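Local coordinates for protein nucleoside permease NupG (Escherichia coli K-12, PDB 7DLA) that carries purine and pyrimidine nucleosides across the inner membrane together with protons, as a symporter of the major facilitator superfamily, at residues L219-E223 with Y390-L394; E223-T227 with W291-F295; F230-F234 with W380-W384. The protein carries 1 engineered substitution. All blocks are in the same frame, centred on the assembly; numbering follows the deposited sequence.

Contact 1. Residues L219-E223 with Y390-L394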
loop_
_atom_site.group_PDB
_atom_site.type_symbol
_atom_site.label_atom_id
_atom_site.label_comp_id
_atom_site.label_asym_id
_atom_site.label_seq_id
_atom_site.Cartn_x
_atom_site.Cartn_y
_atom_site.Cartn_z
ATOM N N LEU A 219 -11.520 0.812 10.695
ATOM C CA LEU A 219 -11.202 -0.358 11.498
ATOM C C LEU A 219 -10.755 -1.496 10.611
ATOM O O LEU A 219 -9.807 -2.215 10.950
ATOM C CB LEU A 219 -12.412 -0.768 12.320
ATOM C CG LEU A 219 -12.623 0.100 13.549
ATOM C CD1 LEU A 219 -13.520 -0.647 14.498
ATOM C CD2 LEU A 219 -11.272 0.473 14.173
ATOM N N LEU A 220 -11.417 -1.659 9.454
ATOM C CA LEU A 220 -11.036 -2.682 8.485
ATOM C C LEU A 220 -9.708 -2.347 7.807
ATOM O O LEU A 220 -8.878 -3.239 7.599
ATOM C CB LEU A 220 -12.141 -2.843 7.437
ATOM C CG LEU A 220 -12.017 -3.813 6.245
ATOM C CD1 LEU A 220 -11.001 -3.393 5.201
ATOM C CD2 LEU A 220 -11.688 -5.197 6.723
ATOM N N GLY A 221 -9.514 -1.082 7.414
ATOM C CA GLY A 221 -8.288 -0.687 6.752
ATOM C C GLY A 221 -7.072 -0.841 7.643
ATOM O O GLY A 221 -5.955 -1.019 7.157
ATOM N N ALA A 222 -7.262 -0.785 8.959
ATOM C CA ALA A 222 -6.101 -0.937 9.820
ATOM C C ALA A 222 -5.367 -2.241 9.534
ATOM O O ALA A 222 -4.136 -2.273 9.561
ATOM C CB ALA A 222 -6.498 -0.836 11.286
ATOM N N GLU A 223 -6.075 -3.319 9.215
ATOM C CA GLU A 223 -5.358 -4.568 8.981
ATOM C C GLU A 223 -4.936 -4.766 7.525
ATOM O O GLU A 223 -4.519 -5.868 7.158
ATOM C CB GLU A 223 -6.164 -5.784 9.435
ATOM C CG GLU A 223 -7.258 -6.215 8.477
ATOM C CD GLU A 223 -8.324 -6.985 9.185
ATOM O OE1 GLU A 223 -8.481 -6.736 10.389
ATOM O OE2 GLU A 223 -9.006 -7.828 8.562
ATOM N N TYR A 390 -9.575 -10.688 15.080
ATOM C CA TYR A 390 -10.104 -9.346 14.865
ATOM C C TYR A 390 -10.767 -9.252 13.496
ATOM O O TYR A 390 -11.790 -8.560 13.346
ATOM C CB TYR A 390 -8.997 -8.308 15.085
ATOM C CG TYR A 390 -9.215 -6.887 14.577
ATOM C CD1 TYR A 390 -9.730 -5.891 15.395
ATOM C CD2 TYR A 390 -8.732 -6.508 13.347
ATOM C CE1 TYR A 390 -9.857 -4.587 14.951
ATOM C CE2 TYR A 390 -8.850 -5.213 12.897
ATOM C CZ TYR A 390 -9.409 -4.256 13.696
ATOM O OH TYR A 390 -9.503 -2.970 13.195
ATOM N N SER A 391 -10.252 -10.004 12.512
ATOM C CA SER A 391 -10.981 -10.155 11.255
ATOM C C SER A 391 -12.395 -10.675 11.498
ATOM O O SER A 391 -13.347 -10.222 10.853
ATOM C CB SER A 391 -10.223 -11.084 10.301
ATOM O OG SER A 391 -9.114 -10.430 9.718
ATOM N N VAL A 392 -12.543 -11.625 12.428
ATOM C CA VAL A 392 -13.849 -12.215 12.724
ATOM C C VAL A 392 -14.778 -11.186 13.349
ATOM O O VAL A 392 -15.962 -11.093 13.000
ATOM C CB VAL A 392 -13.692 -13.434 13.647
ATOM C CG1 VAL A 392 -14.951 -13.623 14.460
ATOM C CG2 VAL A 392 -13.440 -14.667 12.846
ATOM N N VAL A 393 -14.275 -10.440 14.322
ATOM C CA VAL A 393 -15.098 -9.393 14.915
ATOM C C VAL A 393 -15.596 -8.458 13.824
ATOM O O VAL A 393 -16.793 -8.144 13.743
ATOM C CB VAL A 393 -14.317 -8.630 15.997
ATOM C CG1 VAL A 393 -15.110 -7.418 16.483
ATOM C CG2 VAL A 393 -13.923 -9.567 17.155
ATOM N N LEU A 394 -14.680 -8.023 12.952
ATOM C CA LEU A 394 -15.064 -7.185 11.813
ATOM C C LEU A 394 -16.135 -7.848 10.942
ATOM O O LEU A 394 -17.066 -7.181 10.476
ATOM C CB LEU A 394 -13.834 -6.831 10.976
ATOM C CG LEU A 394 -12.856 -5.835 11.602
ATOM C CD1 LEU A 394 -11.811 -5.479 10.572
ATOM C CD2 LEU A 394 -13.536 -4.572 12.171
#
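Leu394 lays its CD1 methyl against the backbone of the facing helix, 3.6 Å from CA of Leu220 and 3.9 Å from that residue's CD2. The second branch goes to Leu219, with Leu394 CD2 4.0 Å from Leu219 CB. Leucine suits this spot because its forked end sets two methyls against successive residues of the facing helix. CG of Leu394 also lies over one face of the Tyr390 ring, displaced toward its rim. These are the seventh and twelfth transmembrane helices of the major facilitator fold, meeting where helix 208-222 ends. There Glu223 N bonds back to Leu220 O (3.2 Å) instead of reaching Leu219 O, and Tyr390 OH donates to that carbonyl; the bond's very short modelled length is doubtful at this resolution. With CG anti to the backbone N (chi1 165°), the tyrosine ring reaches over to the facing helix and brings its hydroxyl to the carbonyl. Glu223 sits beside it, OE1 near the plane of the ring at its edge. The other oxygen, OE2, accepts a hydrogen bond from Ser391 OG (2.8 Å), which arrives 46° out of the carboxylate plane. Leu360 of helix 342-371 packs on Leu219 and Ala222, and Trp291 of helix 253-299 on Glu223.

Contact 2. Residues E223-T227 with W291-F295; sequences ELQIT and WILRF
Thr227 OG1 is approached by two nitrogens of one guanidinium: Arg294 NH2 donates a hydrogen bond to it, the oxygen tilted 21° from the guanidinium plane, and Arg294 NE adds a weak one at 3.1 Å. The threonine torsion, OG1 anti to the backbone N (chi1 159°), turns the hydroxyl to the arginine and the methyl to Trp291, where Thr227 CG2 meets the indole edge 3.8 Å from CZ3. A threonine fits because it offers a polar and an apolar branch side by side. Here the seventh transmembrane helix is interrupted between helices 208-222 and 226-236, facing the ninth within helix 253-299. In the break, Glu223 O lies over one face of the Trp291 indole toward its rim, and near the ring plane of Phe295 at its edge, 3.9 Å from Phe295 CZ. Leu224 crosses the tryptophan at about a right angle, with CD2 against CZ2, while Ile226 CG2 rests 4.1 Å from Phe295 CE1. Glu223 OE2, bonded to Ser391, passes 3.4 Å from Trp291 CB. Arg294 also bonds Ser260 through NH2 and Ser314 through NH1, so its guanidinium is shared among neutral hydroxyls and would probably polarise Thr227 OG1, which acts toward it as an acceptor.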
loop_
_atom_site.group_PDB
_atom_site.type_symbol
_atom_site.label_atom_id
_atom_site.label_comp_id
_atom_site.label_asym_id
_atom_site.label_seq_id
_atom_site.Cartn_x
_atom_site.Cartn_y
_atom_site.Cartn_z
ATOM N N GLU A 223 -6.075 -3.319 9.215
ATOM C CA GLU A 223 -5.358 -4.568 8.981
ATOM C C GLU A 223 -4.936 -4.766 7.525
ATOM O O GLU A 223 -4.519 -5.868 7.158
ATOM C CB GLU A 223 -6.164 -5.784 9.435
ATOM C CG GLU A 223 -7.258 -6.215 8.477
ATOM C CD GLU A 223 -8.324 -6.985 9.185
ATOM O OE1 GLU A 223 -8.481 -6.736 10.389
ATOM O OE2 GLU A 223 -9.006 -7.828 8.562
ATOM N N LEU A 224 -5.023 -3.738 6.687
ATOM C CA LEU A 224 -4.808 -3.967 5.258
ATOM C C LEU A 224 -3.356 -4.314 4.943
ATOM O O LEU A 224 -3.098 -5.184 4.101
ATOM C CB LEU A 224 -5.252 -2.748 4.447
ATOM C CG LEU A 224 -6.730 -2.687 4.065
ATOM C CD1 LEU A 224 -6.975 -1.464 3.238
ATOM C CD2 LEU A 224 -7.120 -3.921 3.286
ATOM N N GLN A 225 -2.414 -3.577 5.531
ATOM C CA GLN A 225 -0.966 -3.718 5.216
ATOM C C GLN A 225 -0.201 -4.604 6.198
ATOM O O GLN A 225 0.969 -4.837 5.948
ATOM C CB GLN A 225 -0.306 -2.348 5.306
ATOM C CG GLN A 225 -1.217 -1.219 4.881
ATOM C CD GLN A 225 -1.165 -1.057 3.388
ATOM O OE1 GLN A 225 -0.538 -1.840 2.694
ATOM N NE2 GLN A 225 -1.838 -0.044 2.884
ATOM N N ILE A 226 -0.851 -5.121 7.234
ATOM C CA ILE A 226 -0.195 -5.939 8.297
ATOM C C ILE A 226 0.643 -7.050 7.684
ATOM O O ILE A 226 1.761 -7.235 8.101
ATOM C CB ILE A 226 -1.248 -6.540 9.231
ATOM C CG1 ILE A 226 -1.850 -5.483 10.143
ATOM C CG2 ILE A 226 -0.645 -7.672 10.030
ATOM C CD1 ILE A 226 -2.709 -6.074 11.183
ATOM N N THR A 227 0.071 -7.768 6.732
ATOM C CA THR A 227 0.744 -8.861 6.005
ATOM C C THR A 227 1.952 -8.286 5.259
ATOM O O THR A 227 3.009 -8.902 5.284
ATOM C CB THR A 227 -0.314 -9.465 5.087
ATOM O OG1 THR A 227 0.299 -10.168 4.016
ATOM C CG2 THR A 227 -1.202 -8.389 4.515
ATOM N N TRP A 291 -9.960 -11.975 4.576
ATOM C CA TRP A 291 -8.921 -11.604 5.540
ATOM C C TRP A 291 -8.801 -12.628 6.664
ATOM O O TRP A 291 -7.688 -12.942 7.122
ATOM C CB TRP A 291 -9.169 -10.213 6.121
ATOM C CG TRP A 291 -8.706 -9.109 5.236
ATOM C CD1 TRP A 291 -9.474 -8.208 4.555
ATOM C CD2 TRP A 291 -7.340 -8.822 4.883
ATOM N NE1 TRP A 291 -8.662 -7.351 3.827
ATOM C CE2 TRP A 291 -7.354 -7.713 4.011
ATOM C CE3 TRP A 291 -6.105 -9.390 5.232
ATOM C CZ2 TRP A 291 -6.184 -7.166 3.479
ATOM C CZ3 TRP A 291 -4.934 -8.842 4.699
ATOM C CH2 TRP A 291 -4.984 -7.742 3.834
ATOM N N ILE A 292 -9.938 -13.138 7.142
ATOM C CA ILE A 292 -9.914 -14.213 8.131
ATOM C C ILE A 292 -9.059 -15.350 7.612
ATOM O O ILE A 292 -8.081 -15.763 8.254
ATOM C CB ILE A 292 -11.335 -14.721 8.430
ATOM C CG1 ILE A 292 -12.234 -13.594 8.926
ATOM C CG2 ILE A 292 -11.276 -15.885 9.435
ATOM C CD1 ILE A 292 -13.659 -14.035 9.129
ATOM N N LEU A 293 -9.451 -15.873 6.441
ATOM C CA LEU A 293 -8.731 -17.002 5.850
ATOM C C LEU A 293 -7.240 -16.716 5.700
ATOM O O LEU A 293 -6.395 -17.581 5.971
ATOM C CB LEU A 293 -9.315 -17.335 4.496
ATOM C CG LEU A 293 -10.459 -18.303 4.385
ATOM C CD1 LEU A 293 -11.203 -17.902 3.138
ATOM C CD2 LEU A 293 -9.892 -19.690 4.216
ATOM N N ARG A 294 -6.903 -15.506 5.263
ATOM C CA ARG A 294 -5.513 -15.120 5.071
ATOM C C ARG A 294 -4.737 -15.285 6.375
ATOM O O ARG A 294 -3.786 -16.082 6.455
ATOM C CB ARG A 294 -5.482 -13.672 4.565
ATOM C CG ARG A 294 -4.270 -13.174 3.772
ATOM C CD ARG A 294 -2.995 -13.073 4.593
ATOM N NE ARG A 294 -1.939 -12.340 3.886
ATOM C CZ ARG A 294 -1.183 -12.791 2.890
ATOM N NH1 ARG A 294 -1.330 -14.029 2.425
ATOM N NH2 ARG A 294 -0.277 -11.975 2.360
ATOM N N PHE A 295 -5.167 -14.569 7.424
ATOM C CA PHE A 295 -4.453 -14.634 8.701
ATOM C C PHE A 295 -4.489 -16.044 9.301
ATOM O O PHE A 295 -3.513 -16.486 9.917
ATOM C CB PHE A 295 -5.040 -13.634 9.688
ATOM C CG PHE A 295 -4.876 -12.190 9.280
ATOM C CD1 PHE A 295 -3.626 -11.641 9.073
ATOM C CD2 PHE A 295 -5.995 -11.362 9.156
ATOM C CE1 PHE A 295 -3.479 -10.304 8.722
ATOM C CE2 PHE A 295 -5.858 -10.027 8.805
ATOM C CZ PHE A 295 -4.589 -9.502 8.583
#

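Contact 3. Residues F230-F234 with W380-W384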
loop_
_atom_site.group_PDB
_atom_site.type_symbol
_atom_site.label_atom_id
_atom_site.label_comp_id
_atom_site.label_asym_id
_atom_site.label_seq_id
_atom_site.Cartn_x
_atom_site.Cartn_y
_atom_site.Cartn_z
ATOM N N PHE A 230 4.720 -7.326 8.036
ATOM C CA PHE A 230 5.498 -8.299 8.783
ATOM C C PHE A 230 5.522 -9.685 8.172
ATOM O O PHE A 230 5.980 -10.611 8.837
ATOM C CB PHE A 230 5.001 -8.424 10.231
ATOM C CG PHE A 230 5.047 -7.141 11.007
ATOM C CD1 PHE A 230 6.201 -6.770 11.686
ATOM C CD2 PHE A 230 3.920 -6.335 11.103
ATOM C CE1 PHE A 230 6.237 -5.594 12.404
ATOM C CE2 PHE A 230 3.949 -5.160 11.816
ATOM C CZ PHE A 230 5.103 -4.781 12.461
ATOM N N GLY A 231 5.039 -9.879 6.950
ATOM C CA GLY A 231 4.984 -11.227 6.417
ATOM C C GLY A 231 6.365 -11.723 6.062
ATOM O O GLY A 231 6.692 -12.901 6.244
ATOM N N ASN A 232 7.208 -10.817 5.589
ATOM C CA ASN A 232 8.574 -11.188 5.295
ATOM C C ASN A 232 9.318 -11.501 6.593
ATOM O O ASN A 232 10.133 -12.434 6.644
ATOM C CB ASN A 232 9.232 -10.049 4.522
ATOM C CG ASN A 232 10.672 -10.305 4.235
ATOM O OD1 ASN A 232 11.549 -10.104 5.074
ATOM N ND2 ASN A 232 10.938 -10.734 3.004
ATOM N N THR A 233 9.021 -10.745 7.668
ATOM C CA THR A 233 9.624 -11.025 8.974
ATOM C C THR A 233 9.118 -12.332 9.549
ATOM O O THR A 233 9.876 -13.060 10.194
ATOM C CB THR A 233 9.361 -9.881 9.957
ATOM O OG1 THR A 233 9.641 -8.620 9.329
ATOM C CG2 THR A 233 10.229 -10.021 11.184
ATOM N N PHE A 234 7.855 -12.659 9.296
ATOM C CA PHE A 234 7.307 -13.928 9.748
ATOM C C PHE A 234 7.925 -15.096 8.987
ATOM O O PHE A 234 8.178 -16.155 9.569
ATOM C CB PHE A 234 5.778 -13.890 9.639
ATOM C CG PHE A 234 5.136 -15.237 9.477
ATOM C CD1 PHE A 234 5.134 -16.148 10.524
ATOM C CD2 PHE A 234 4.591 -15.623 8.265
ATOM C CE1 PHE A 234 4.557 -17.404 10.378
ATOM C CE2 PHE A 234 4.002 -16.877 8.112
ATOM C CZ PHE A 234 3.990 -17.769 9.164
ATOM N N TRP A 380 4.602 -16.190 16.280
ATOM C CA TRP A 380 3.819 -15.736 15.139
ATOM C C TRP A 380 2.440 -16.388 15.101
ATOM O O TRP A 380 1.463 -15.720 14.751
ATOM C CB TRP A 380 4.582 -15.956 13.825
ATOM C CG TRP A 380 5.672 -14.958 13.590
ATOM C CD1 TRP A 380 7.023 -15.168 13.622
ATOM C CD2 TRP A 380 5.489 -13.568 13.333
ATOM N NE1 TRP A 380 7.693 -13.989 13.375
ATOM C CE2 TRP A 380 6.771 -12.994 13.191
ATOM C CE3 TRP A 380 4.364 -12.751 13.204
ATOM C CZ2 TRP A 380 6.955 -11.642 12.925
ATOM C CZ3 TRP A 380 4.543 -11.410 12.941
ATOM C CH2 TRP A 380 5.829 -10.867 12.800
ATOM N N GLN A 381 2.328 -17.674 15.468
ATOM C CA GLN A 381 1.027 -18.338 15.425
ATOM C C GLN A 381 -0.019 -17.521 16.182
ATOM O O GLN A 381 -1.045 -17.133 15.610
ATOM C CB GLN A 381 1.131 -19.761 15.982
ATOM C CG GLN A 381 0.104 -20.678 15.344
ATOM C CD GLN A 381 0.114 -22.106 15.831
ATOM O OE1 GLN A 381 -0.119 -22.364 17.004
ATOM N NE2 GLN A 381 0.336 -23.054 14.911
ATOM N N THR A 382 0.266 -17.186 17.450
ATOM C CA THR A 382 -0.633 -16.355 18.252
ATOM C C THR A 382 -0.859 -14.971 17.643
ATOM O O THR A 382 -1.984 -14.459 17.668
ATOM C CB THR A 382 -0.090 -16.239 19.667
ATOM O OG1 THR A 382 -0.060 -17.546 20.238
ATOM C CG2 THR A 382 -0.948 -15.309 20.525
ATOM N N VAL A 383 0.191 -14.326 17.138
ATOM C CA VAL A 383 0.018 -13.035 16.475
ATOM C C VAL A 383 -1.050 -13.141 15.384
ATOM O O VAL A 383 -2.044 -12.390 15.374
ATOM C CB VAL A 383 1.371 -12.554 15.915
ATOM C CG1 VAL A 383 1.249 -11.221 15.238
ATOM C CG2 VAL A 383 2.410 -12.465 17.023
ATOM N N TRP A 384 -0.891 -14.130 14.486
ATOM C CA TRP A 384 -1.814 -14.294 13.360
ATOM C C TRP A 384 -3.207 -14.705 13.815
ATOM O O TRP A 384 -4.200 -14.371 13.165
ATOM C CB TRP A 384 -1.288 -15.299 12.328
ATOM C CG TRP A 384 -0.007 -14.875 11.682
ATOM C CD1 TRP A 384 1.131 -15.622 11.547
ATOM C CD2 TRP A 384 0.298 -13.581 11.132
ATOM N NE1 TRP A 384 2.112 -14.885 10.931
ATOM C CE2 TRP A 384 1.631 -13.630 10.674
ATOM C CE3 TRP A 384 -0.428 -12.395 10.974
ATOM C CZ2 TRP A 384 2.248 -12.541 10.059
ATOM C CZ3 TRP A 384 0.179 -11.317 10.382
ATOM C CH2 TRP A 384 1.507 -11.396 9.921
#
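Phe234, Trp380 and Trp384 form an aromatic cluster in which the phenylalanine meets both tryptophans: it turns an edge to one indole and a face to the other. The cluster joins the seventh and twelfth transmembrane helices of the major facilitator fold near their periplasmic ends. Segments 230-234 and 380-384 run roughly antiparallel, at 151°, with axes 12.1 Å apart, a separation that large aromatic side chains can bridge. In the first pair the edge of Phe234 points at the face of Trp380, the phenyl and five-membered ring centroids being 5.1 Å apart and the planes 69° from each other. In the second, Trp384 presents its edge to the face of Phe234, nearly perpendicular at 84°, with NE1 above the centre of the phenyl ring. Both are T-shaped stacks. Nearer the backbone, Phe234 CA sits over the same face of Trp380 in a CH-pi contact, 3.8 Å from the centroid of the Trp380 five-membered ring. The far end of the same indole reaches Phe230, whose CB lies 3.6 Å from Trp380 CH2. Spacing the tryptophans four residues apart puts them on one side of their helix, where CE3 of Trp380 lies over the rim of one face of Trp384. Further out, Phe298 meets both Phe234 and Trp384, and Phe238 adds an edge-to-face partner for Phe234. Thr233 is steadied by a hydrogen bond between its OG1 and Ser27 OG; its methyl, anti to the backbone N, faces Trp380, with Thr233 CG2 4.0 Å from Trp380 CZ2.

Overall arrangement
From the N terminus the chain passes six transmembrane helices before the seventh, residues 210-236, which supplies the first segment of every contact. Contact 2 closes first, when the chain returns through helix 253-299 to residues 291-295. Contact 3 closes next, at the start of helix 380-402, and contact 1 last, further along that helix. Contact 3 is nested within the loop of contact 1, whereas contacts 2 and 3 cross. Contacts 1 and 2 share Glu223 and touch through Ser391 and Phe295, their centres about 8 Å apart; Trp384 packs contact 3 onto contact 2. Together they tie both halves of the broken seventh helix to the twelfth, and the break with residues 226-227 to the ninth.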